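Local coordinates for protein beta-lactamase/D-alanine Carboxypeptidase (PDB 3RJU) that probably acts as a serine hydrolase of the beta-lactamase and penicillin-binding protein superfamily, cleaving D-alanyl peptides or beta-lactams, at residues V36-F41 with D235-M240; I50-D55 with R207-V212; V10-E15 with V346-K351. One frame throughout, in Å; residues are numbered along the deposited sequence.

Contact 1. Residues V36-F41 with D235-M240; sequences VVNRSF and DMQHWM
Helix 233-241 reaches the edge strand through one side chain, Q237, which touches V36 and N38. One residue before it, selenomethionine M236 packs on M313 of the sheet. Q237 follows, with CG anti to its backbone N (chi1 178°) and the chain extended beyond, a shape that sends its amide toward the strand. This is a helix on one face of the large antiparallel sheet of the beta-lactamase fold, meeting its outermost strand 35-42; on the way Q237 also touches V29 of the neighbouring strand 25-32. V36 CG1 lies against the Q237 amide, 3.7 Å from CD of Q237, and V36 CG2 is close to NE2. The N38 and Q237 side chains cross at about a right angle, their amide planes 41° apart. With N38 ND2 3.9 Å from Q237 OE1, the two amides make no direct bond and are joined instead by two waters, both of which donate to Q237 OE1. One, 2.7 Å from Q237 OE1, also donates to N38 OD1 at 2.6 Å, while the other takes a weak bond from N38 ND2. Further along, selenomethionine M240 packs on I31, M313 and M315.

Contact 2. Residues I50-D55 with R207-V212; sequences IRPRPD and RLMIGV
R207 NH1 donates to the backbone O of D55 at 2.8 Å, the one hydrogen bond between 50-55 and 207-212. The D55 oxygen lies in the guanidinium plane of R207, the donor sits in the D55 carbonyl plane, and the N-H...O angle is 148°. The bend of R207 at chi3 (-88°) turns the guanidinium so that NH1 points at D55 O; R207 CD, before the bend, lies 3.6 Å from the same oxygen. The second touch is apolar: the methyl CE of selenomethionine M209 rests on P52 CG at 3.7 Å, the side chains crossing at about a right angle. This is plain loop-to-loop packing in the beta-lactamase fold, the loop leaving edge strand 35-42 meeting the one between helix 202-205 and strand 230-231. One step out, R207 NH2 makes a salt bridge to E203 and a hydrogen bond to N195, which fix the guanidinium's rotation. The D55 carboxylate forms a salt bridge with R53 by charge alone, OD1 lying over one face toward the rim, with no N-H aimed at it. D55 OD2 stays 4.6 Å from R207 NH1, so R207 grips D55 by its main chain, and the carboxylate probably adds only a diffuse attraction.

Contact 3. Residues V10-E15 with V346-K351; sequences VDQYAE and VAELVK
Q12 and Y13 of the N-terminal helix 6-20 meet E348 near the end of the C-terminal helix 336-349 in a surface contact between side chains, where the two ends of the chain lie together against the main sheet. E348 supplies the middle: its CB stands 4.0 Å from CE2 of Y13, approaching the ring obliquely, and its CG is 4.0 Å from OE1 of Q12. With CG of E348 anti to its backbone N (chi1 -173°) and the chain then bent at chi2 (63°), the aliphatic part lies toward helix 6-20 and the carboxylate swings round to be shared. OE1 of E348 takes K351 NZ in a 2.8 Å salt bridge on its syn side, with NZ lying 28° out of the carboxylate plane. OE2 accepts from a water at 2.8 Å that in turn accepts from Q12 NE2, so the amide and the carboxylate are joined through solvent. Both oxygens of E348 therefore have partners, which probably favours the charged form. Beneath these polar groups, V10 and L349 approach without close contact, and both side chains rest on V30 of strand 25-32; V10 also touches V37 and R39, and L349 touches I321. Terminal helices paired side by side on one face of a central antiparallel sheet are a feature of the serine beta-lactamase and penicillin-binding protein fold.

Overall arrangement
All three contacts lie round the edge of the large antiparallel sheet formed by strand 35-42. Along the chain, the ends paired in contact 3 enclose contact 1, which in turn encloses contact 2. Strand 35-42 of contact 1 touches both neighbours: the salt bridge between R39 and D11, with F41 against A14, joins it to contact 3 about 15 Å away between centres, and S40 and F41 meet R51 and P52 of contact 2, about 14 Å away between centres. Contacts 2 and 3 do not touch, their nearest atoms about 7 Å apart. Helix 233-241 lies on one face of the sheet and the terminal helices on the other, so strand 35-42 is held from both faces and its outgoing loop is tied down.

Contact 1. Residues V36-F41 with D235-M240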
loop_
_atom_site.group_PDB
_atom_site.type_symbol
_atom_site.label_atom_id
_atom_site.label_comp_id
_atom_site.label_asym_id
_atom_site.label_seq_id
_atom_site.Cartn_x
_atom_site.Cartn_y
_atom_site.Cartn_z
ATOM N N VAL A 36 -11.676 -1.733 18.787
ATOM C CA VAL A 36 -11.582 -0.942 17.569
ATOM C C VAL A 36 -11.940 0.498 17.922
ATOM O O VAL A 36 -13.023 0.767 18.450
ATOM C CB VAL A 36 -12.523 -1.469 16.471
ATOM C CG1 VAL A 36 -12.511 -0.520 15.249
ATOM C CG2 VAL A 36 -12.128 -2.894 16.074
ATOM N N VAL A 37 -11.029 1.421 17.630
ATOM C CA VAL A 37 -11.239 2.833 17.938
ATOM C C VAL A 37 -11.123 3.604 16.634
ATOM O O VAL A 37 -10.120 3.507 15.925
ATOM C CB VAL A 37 -10.216 3.372 18.965
ATOM C CG1 VAL A 37 -10.490 4.852 19.280
ATOM C CG2 VAL A 37 -10.258 2.548 20.253
ATOM N N ASN A 38 -12.185 4.328 16.295
ATOM C CA ASN A 38 -12.223 5.160 15.103
ATOM C C ASN A 38 -12.290 6.627 15.485
ATOM O O ASN A 38 -13.033 6.984 16.401
ATOM C CB ASN A 38 -13.445 4.817 14.253
ATOM C CG ASN A 38 -13.313 3.486 13.566
ATOM O OD1 ASN A 38 -12.480 3.323 12.679
ATOM N ND2 ASN A 38 -14.141 2.528 13.956
ATOM N N ARG A 39 -11.529 7.466 14.790
ATOM C CA ARG A 39 -11.625 8.912 14.982
ATOM C C ARG A 39 -11.640 9.567 13.607
ATOM O O ARG A 39 -10.968 9.102 12.674
ATOM C CB ARG A 39 -10.447 9.460 15.809
ATOM C CG ARG A 39 -10.358 8.927 17.234
ATOM C CD ARG A 39 -11.556 9.350 18.068
ATOM N NE ARG A 39 -11.398 8.958 19.468
ATOM C CZ ARG A 39 -12.069 7.968 20.040
ATOM N NH1 ARG A 39 -12.957 7.286 19.333
ATOM N NH2 ARG A 39 -11.871 7.682 21.324
ATOM N N SER A 40 -12.433 10.623 13.478
ATOM C CA SER A 40 -12.497 11.398 12.253
ATOM C C SER A 40 -12.397 12.873 12.611
ATOM O O SER A 40 -12.974 13.317 13.611
ATOM C CB SER A 40 -13.824 11.164 11.522
ATOM O OG SER A 40 -13.990 9.801 11.194
ATOM N N PHE A 41 -11.676 13.631 11.797
ATOM C CA PHE A 41 -11.489 15.053 12.049
ATOM C C PHE A 41 -11.562 15.847 10.764
ATOM O O PHE A 41 -11.262 15.333 9.679
ATOM C CB PHE A 41 -10.105 15.311 12.639
ATOM C CG PHE A 41 -9.838 14.581 13.910
ATOM C CD1 PHE A 41 -10.207 15.118 15.124
ATOM C CD2 PHE A 41 -9.170 13.357 13.891
ATOM C CE1 PHE A 41 -9.949 14.430 16.311
ATOM C CE2 PHE A 41 -8.912 12.677 15.065
ATOM C CZ PHE A 41 -9.303 13.218 16.277
ATOM N N ASP A 235 -13.775 -0.189 5.191
ATOM C CA ASP A 235 -13.262 -1.311 4.393
ATOM C C ASP A 235 -11.838 -1.631 4.827
ATOM O O ASP A 235 -11.470 -2.815 4.951
ATOM C CB ASP A 235 -13.246 -0.994 2.892
ATOM C CG ASP A 235 -14.613 -1.133 2.229
ATOM O OD1 ASP A 235 -15.645 -1.250 2.919
ATOM O OD2 ASP A 235 -14.654 -1.115 0.988
HETATM N N MSE A 236 -11.030 -0.591 5.027
HETATM C CA MSE A 236 -9.638 -0.782 5.417
HETATM C C MSE A 236 -9.511 -1.374 6.809
HETATM O O MSE A 236 -8.565 -2.134 7.075
HETATM C CB MSE A 236 -8.837 0.522 5.292
HETATM C CG MSE A 236 -8.731 1.027 3.859
HETATM SE SE MSE A 236 -7.942 -0.311 2.665
HETATM C CE MSE A 236 -6.307 -0.566 3.670
ATOM N N GLN A 237 -10.450 -1.044 7.701
ATOM C CA GLN A 237 -10.477 -1.701 9.006
ATOM C C GLN A 237 -10.576 -3.226 8.824
ATOM O O GLN A 237 -9.840 -3.997 9.446
ATOM C CB GLN A 237 -11.655 -1.220 9.863
ATOM C CG GLN A 237 -11.738 -1.912 11.204
ATOM C CD GLN A 237 -13.108 -1.758 11.860
ATOM O OE1 GLN A 237 -13.750 -0.711 11.739
ATOM N NE2 GLN A 237 -13.561 -2.805 12.556
ATOM N N HIS A 238 -11.512 -3.658 7.981
ATOM C CA HIS A 238 -11.719 -5.084 7.755
ATOM C C HIS A 238 -10.484 -5.753 7.153
ATOM O O HIS A 238 -10.131 -6.865 7.551
ATOM C CB HIS A 238 -12.963 -5.322 6.889
ATOM C CG HIS A 238 -14.232 -4.858 7.530
ATOM N ND1 HIS A 238 -14.600 -5.242 8.802
ATOM C CD2 HIS A 238 -15.211 -4.033 7.088
ATOM C CE1 HIS A 238 -15.753 -4.675 9.117
ATOM N NE2 HIS A 238 -16.144 -3.935 8.093
ATOM N N TRP A 239 -9.817 -5.068 6.224
ATOM C CA TRP A 239 -8.610 -5.606 5.604
ATOM C C TRP A 239 -7.493 -5.748 6.631
ATOM O O TRP A 239 -6.840 -6.797 6.736
ATOM C CB TRP A 239 -8.143 -4.723 4.439
ATOM C CG TRP A 239 -7.076 -5.377 3.632
ATOM C CD1 TRP A 239 -7.260 -6.305 2.662
ATOM C CD2 TRP A 239 -5.660 -5.172 3.734
ATOM N NE1 TRP A 239 -6.044 -6.706 2.150
ATOM C CE2 TRP A 239 -5.046 -6.018 2.782
ATOM C CE3 TRP A 239 -4.853 -4.347 4.522
ATOM C CZ2 TRP A 239 -3.659 -6.075 2.606
ATOM C CZ3 TRP A 239 -3.477 -4.406 4.355
ATOM C CH2 TRP A 239 -2.896 -5.261 3.396
HETATM N N MSE A 240 -7.282 -4.695 7.407
HETATM C CA MSE A 240 -6.195 -4.692 8.370
HETATM C C MSE A 240 -6.428 -5.767 9.448
HETATM O O MSE A 240 -5.478 -6.386 9.934
HETATM C CB MSE A 240 -6.079 -3.302 9.004
HETATM C CG MSE A 240 -4.923 -3.194 9.965
HETATM SE SE MSE A 240 -4.459 -1.351 10.432
HETATM C CE MSE A 240 -6.052 -0.904 11.459
HETATM O O HOH W 1 -13.185 1.787 10.763
HETATM O O HOH W 2 -15.790 0.374 12.896
#

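Contact 2. Residues I50-D55 with R207-V212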
loop_
_atom_site.group_PDB
_atom_site.type_symbol
_atom_site.label_atom_id
_atom_site.label_comp_id
_atom_site.label_asym_id
_atom_site.label_seq_id
_atom_site.Cartn_x
_atom_site.Cartn_y
_atom_site.Cartn_z
ATOM N N ILE A 50 -18.023 19.194 6.700
ATOM C CA ILE A 50 -18.583 17.851 6.766
ATOM C C ILE A 50 -17.491 16.908 7.271
ATOM O O ILE A 50 -16.461 16.737 6.611
ATOM C CB ILE A 50 -19.088 17.379 5.378
ATOM C CG1 ILE A 50 -20.214 18.286 4.860
ATOM C CG2 ILE A 50 -19.558 15.928 5.432
ATOM C CD1 ILE A 50 -20.749 17.869 3.473
ATOM N N ARG A 51 -17.696 16.305 8.441
ATOM C CA ARG A 51 -16.694 15.379 8.985
ATOM C C ARG A 51 -16.584 14.085 8.163
ATOM O O ARG A 51 -17.590 13.581 7.675
ATOM C CB ARG A 51 -17.056 15.017 10.423
ATOM C CG ARG A 51 -15.942 14.314 11.154
ATOM C CD ARG A 51 -15.455 15.184 12.287
ATOM N NE ARG A 51 -16.307 15.012 13.460
ATOM C CZ ARG A 51 -16.346 15.853 14.485
ATOM N NH1 ARG A 51 -17.154 15.613 15.512
ATOM N NH2 ARG A 51 -15.585 16.940 14.482
ATOM N N PRO A 52 -15.360 13.549 8.001
ATOM C CA PRO A 52 -15.247 12.256 7.304
ATOM C C PRO A 52 -16.032 11.164 8.025
ATOM O O PRO A 52 -16.201 11.221 9.258
ATOM C CB PRO A 52 -13.741 11.951 7.360
ATOM C CG PRO A 52 -13.099 13.327 7.416
ATOM C CD PRO A 52 -14.039 14.114 8.330
ATOM N N ARG A 53 -16.516 10.194 7.254
ATOM C CA ARG A 53 -17.367 9.124 7.756
ATOM C C ARG A 53 -16.719 7.780 7.478
ATOM O O ARG A 53 -15.784 7.695 6.679
ATOM C CB ARG A 53 -18.733 9.154 7.067
ATOM C CG ARG A 53 -19.521 10.438 7.260
ATOM C CD ARG A 53 -20.848 10.344 6.529
ATOM N NE ARG A 53 -21.622 9.193 6.997
ATOM C CZ ARG A 53 -22.349 8.400 6.213
ATOM N NH1 ARG A 53 -22.418 8.629 4.905
ATOM N NH2 ARG A 53 -23.010 7.376 6.741
ATOM N N PRO A 54 -17.224 6.721 8.132
ATOM C CA PRO A 54 -16.698 5.371 7.873
ATOM C C PRO A 54 -16.727 5.011 6.396
ATOM O O PRO A 54 -15.898 4.219 5.936
ATOM C CB PRO A 54 -17.675 4.461 8.632
ATOM C CG PRO A 54 -18.154 5.331 9.787
ATOM C CD PRO A 54 -18.252 6.733 9.198
ATOM N N ASP A 55 -17.685 5.563 5.659
ATOM C CA ASP A 55 -17.811 5.236 4.250
ATOM C C ASP A 55 -17.354 6.372 3.346
ATOM O O ASP A 55 -17.682 6.375 2.168
ATOM C CB ASP A 55 -19.241 4.832 3.902
ATOM C CG ASP A 55 -20.219 5.977 4.073
ATOM O OD1 ASP A 55 -19.797 7.066 4.514
ATOM O OD2 ASP A 55 -21.409 5.789 3.773
ATOM N N ARG A 207 -18.476 10.609 -2.768
ATOM C CA ARG A 207 -17.991 10.458 -1.392
ATOM C C ARG A 207 -16.481 10.610 -1.265
ATOM O O ARG A 207 -15.947 10.547 -0.157
ATOM C CB ARG A 207 -18.436 9.110 -0.801
ATOM C CG ARG A 207 -19.951 8.985 -0.648
ATOM C CD ARG A 207 -20.332 7.654 0.011
ATOM N NE ARG A 207 -20.515 6.563 -0.952
ATOM C CZ ARG A 207 -19.863 5.404 -0.928
ATOM N NH1 ARG A 207 -18.943 5.159 -0.002
ATOM N NH2 ARG A 207 -20.149 4.473 -1.833
ATOM N N LEU A 208 -15.791 10.827 -2.383
ATOM C CA LEU A 208 -14.324 10.951 -2.349
ATOM C C LEU A 208 -13.938 12.264 -1.664
ATOM O O LEU A 208 -14.448 13.351 -2.019
ATOM C CB LEU A 208 -13.730 10.885 -3.760
ATOM C CG LEU A 208 -12.198 10.891 -3.837
ATOM C CD1 LEU A 208 -11.605 9.605 -3.242
ATOM C CD2 LEU A 208 -11.720 11.102 -5.268
HETATM N N MSE A 209 -13.098 12.155 -0.637
HETATM C CA MSE A 209 -12.610 13.325 0.083
HETATM C C MSE A 209 -11.687 14.117 -0.840
HETATM O O MSE A 209 -11.115 13.559 -1.785
HETATM C CB MSE A 209 -11.863 12.897 1.350
HETATM C CG MSE A 209 -12.730 12.085 2.329
HETATM SE SE MSE A 209 -11.661 11.461 3.824
HETATM C CE MSE A 209 -10.918 13.153 4.468
ATOM N N ILE A 210 -11.543 15.410 -0.553
ATOM C CA ILE A 210 -10.813 16.334 -1.396
ATOM C C ILE A 210 -9.835 17.154 -0.559
ATOM O O ILE A 210 -10.202 17.710 0.478
ATOM C CB ILE A 210 -11.775 17.293 -2.124
ATOM C CG1 ILE A 210 -12.637 16.508 -3.129
ATOM C CG2 ILE A 210 -11.009 18.401 -2.820
ATOM C CD1 ILE A 210 -13.790 17.315 -3.744
ATOM N N GLY A 211 -8.590 17.222 -1.010
ATOM C CA GLY A 211 -7.613 18.120 -0.415
ATOM C C GLY A 211 -6.816 18.805 -1.510
ATOM O O GLY A 211 -7.210 18.785 -2.680
ATOM N N VAL A 212 -5.684 19.384 -1.142
ATOM C CA VAL A 212 -4.824 20.054 -2.108
ATOM C C VAL A 212 -4.162 19.006 -2.994
ATOM O O VAL A 212 -3.684 17.978 -2.508
ATOM C CB VAL A 212 -3.760 20.917 -1.395
ATOM C CG1 VAL A 212 -2.740 21.477 -2.383
ATOM C CG2 VAL A 212 -4.449 22.051 -0.628
#

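Contact 3. Residues V10-E15 with V346-K351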
loop_
_atom_site.group_PDB
_atom_site.type_symbol
_atom_site.label_atom_id
_atom_site.label_comp_id
_atom_site.label_asym_id
_atom_site.label_seq_id
_atom_site.Cartn_x
_atom_site.Cartn_y
_atom_site.Cartn_z
ATOM N N VAL A 10 -5.584 6.462 22.403
ATOM C CA VAL A 10 -5.807 6.996 21.068
ATOM C C VAL A 10 -6.056 8.506 21.132
ATOM O O VAL A 10 -5.513 9.271 20.323
ATOM C CB VAL A 10 -6.954 6.265 20.336
ATOM C CG1 VAL A 10 -7.295 6.964 19.016
ATOM C CG2 VAL A 10 -6.562 4.799 20.068
ATOM N N ASP A 11 -6.861 8.924 22.106
ATOM C CA ASP A 11 -7.158 10.346 22.278
ATOM C C ASP A 11 -5.952 11.207 22.652
ATOM O O ASP A 11 -5.977 12.416 22.457
ATOM C CB ASP A 11 -8.248 10.540 23.328
ATOM C CG ASP A 11 -9.603 10.096 22.841
ATOM O OD1 ASP A 11 -9.801 9.998 21.607
ATOM O OD2 ASP A 11 -10.471 9.859 23.706
ATOM N N GLN A 12 -4.923 10.599 23.228
ATOM C CA GLN A 12 -3.682 11.322 23.495
ATOM C C GLN A 12 -2.977 11.763 22.208
ATOM O O GLN A 12 -2.182 12.706 22.229
ATOM C CB GLN A 12 -2.724 10.462 24.324
ATOM C CG GLN A 12 -3.173 10.164 25.737
ATOM C CD GLN A 12 -2.301 9.078 26.366
ATOM O OE1 GLN A 12 -1.218 8.778 25.863
ATOM N NE2 GLN A 12 -2.776 8.476 27.439
ATOM N N TYR A 13 -3.271 11.086 21.095
ATOM C CA TYR A 13 -2.538 11.289 19.843
ATOM C C TYR A 13 -3.359 11.787 18.677
ATOM O O TYR A 13 -2.831 12.490 17.818
ATOM C CB TYR A 13 -1.827 9.990 19.407
ATOM C CG TYR A 13 -0.648 9.697 20.304
ATOM C CD1 TYR A 13 0.601 10.219 20.018
ATOM C CD2 TYR A 13 -0.805 8.950 21.476
ATOM C CE1 TYR A 13 1.672 9.998 20.838
ATOM C CE2 TYR A 13 0.287 8.712 22.320
ATOM C CZ TYR A 13 1.519 9.245 21.982
ATOM O OH TYR A 13 2.598 9.039 22.803
ATOM N N ALA A 14 -4.626 11.392 18.614
ATOM C CA ALA A 14 -5.386 11.549 17.366
ATOM C C ALA A 14 -5.495 13.007 16.911
ATOM O O ALA A 14 -5.211 13.338 15.756
ATOM C CB ALA A 14 -6.777 10.923 17.488
ATOM N N GLU A 15 -5.916 13.884 17.815
ATOM C CA GLU A 15 -6.071 15.276 17.436
ATOM C C GLU A 15 -4.717 15.916 17.100
ATOM O O GLU A 15 -4.620 16.762 16.204
ATOM C CB GLU A 15 -6.815 16.071 18.513
ATOM C CG GLU A 15 -7.486 17.301 17.928
ATOM C CD GLU A 15 -8.383 18.012 18.915
ATOM O OE1 GLU A 15 -9.465 18.480 18.493
ATOM O OE2 GLU A 15 -8.003 18.107 20.102
ATOM N N VAL A 346 1.445 3.958 18.313
ATOM C CA VAL A 346 1.671 2.514 18.369
ATOM C C VAL A 346 2.581 2.179 19.565
ATOM O O VAL A 346 2.351 1.202 20.287
ATOM C CB VAL A 346 2.269 1.985 17.043
ATOM C CG1 VAL A 346 2.782 0.565 17.206
ATOM C CG2 VAL A 346 1.216 2.037 15.937
ATOM N N ALA A 347 3.580 3.020 19.797
ATOM C CA ALA A 347 4.513 2.798 20.906
ATOM C C ALA A 347 3.785 2.852 22.255
ATOM O O ALA A 347 4.089 2.074 23.169
ATOM C CB ALA A 347 5.649 3.817 20.876
ATOM N N GLU A 348 2.822 3.766 22.385
ATOM C CA GLU A 348 2.050 3.824 23.621
ATOM C C GLU A 348 1.108 2.614 23.739
ATOM O O GLU A 348 0.942 2.051 24.822
ATOM C CB GLU A 348 1.278 5.143 23.729
ATOM C CG GLU A 348 0.566 5.334 25.098
ATOM C CD GLU A 348 1.527 5.407 26.288
ATOM O OE1 GLU A 348 2.681 5.848 26.102
ATOM O OE2 GLU A 348 1.114 5.027 27.416
ATOM N N LEU A 349 0.509 2.203 22.619
ATOM C CA LEU A 349 -0.416 1.081 22.638
ATOM C C LEU A 349 0.254 -0.238 23.022
ATOM O O LEU A 349 -0.383 -1.089 23.643
ATOM C CB LEU A 349 -1.170 0.944 21.312
ATOM C CG LEU A 349 -2.169 2.042 20.956
ATOM C CD1 LEU A 349 -2.574 1.917 19.491
ATOM C CD2 LEU A 349 -3.412 2.030 21.866
ATOM N N VAL A 350 1.524 -0.422 22.669
ATOM C CA VAL A 350 2.157 -1.708 22.980
ATOM C C VAL A 350 2.574 -1.878 24.444
ATOM O O VAL A 350 2.902 -2.987 24.859
ATOM C CB VAL A 350 3.383 -2.024 22.065
ATOM C CG1 VAL A 350 2.967 -2.120 20.582
ATOM C CG2 VAL A 350 4.502 -1.024 22.295
ATOM N N LYS A 351 2.567 -0.799 25.223
ATOM C CA LYS A 351 3.013 -0.852 26.627
ATOM C C LYS A 351 2.119 -1.725 27.491
ATOM O O LYS A 351 0.917 -1.773 27.242
ATOM C CB LYS A 351 3.072 0.566 27.226
ATOM C CG LYS A 351 4.134 1.450 26.598
ATOM C CD LYS A 351 4.113 2.834 27.213
ATOM C CE LYS A 351 5.213 3.703 26.619
ATOM N NZ LYS A 351 5.156 5.130 27.082
HETATM O O HOH W 3 -0.940 6.496 28.714
#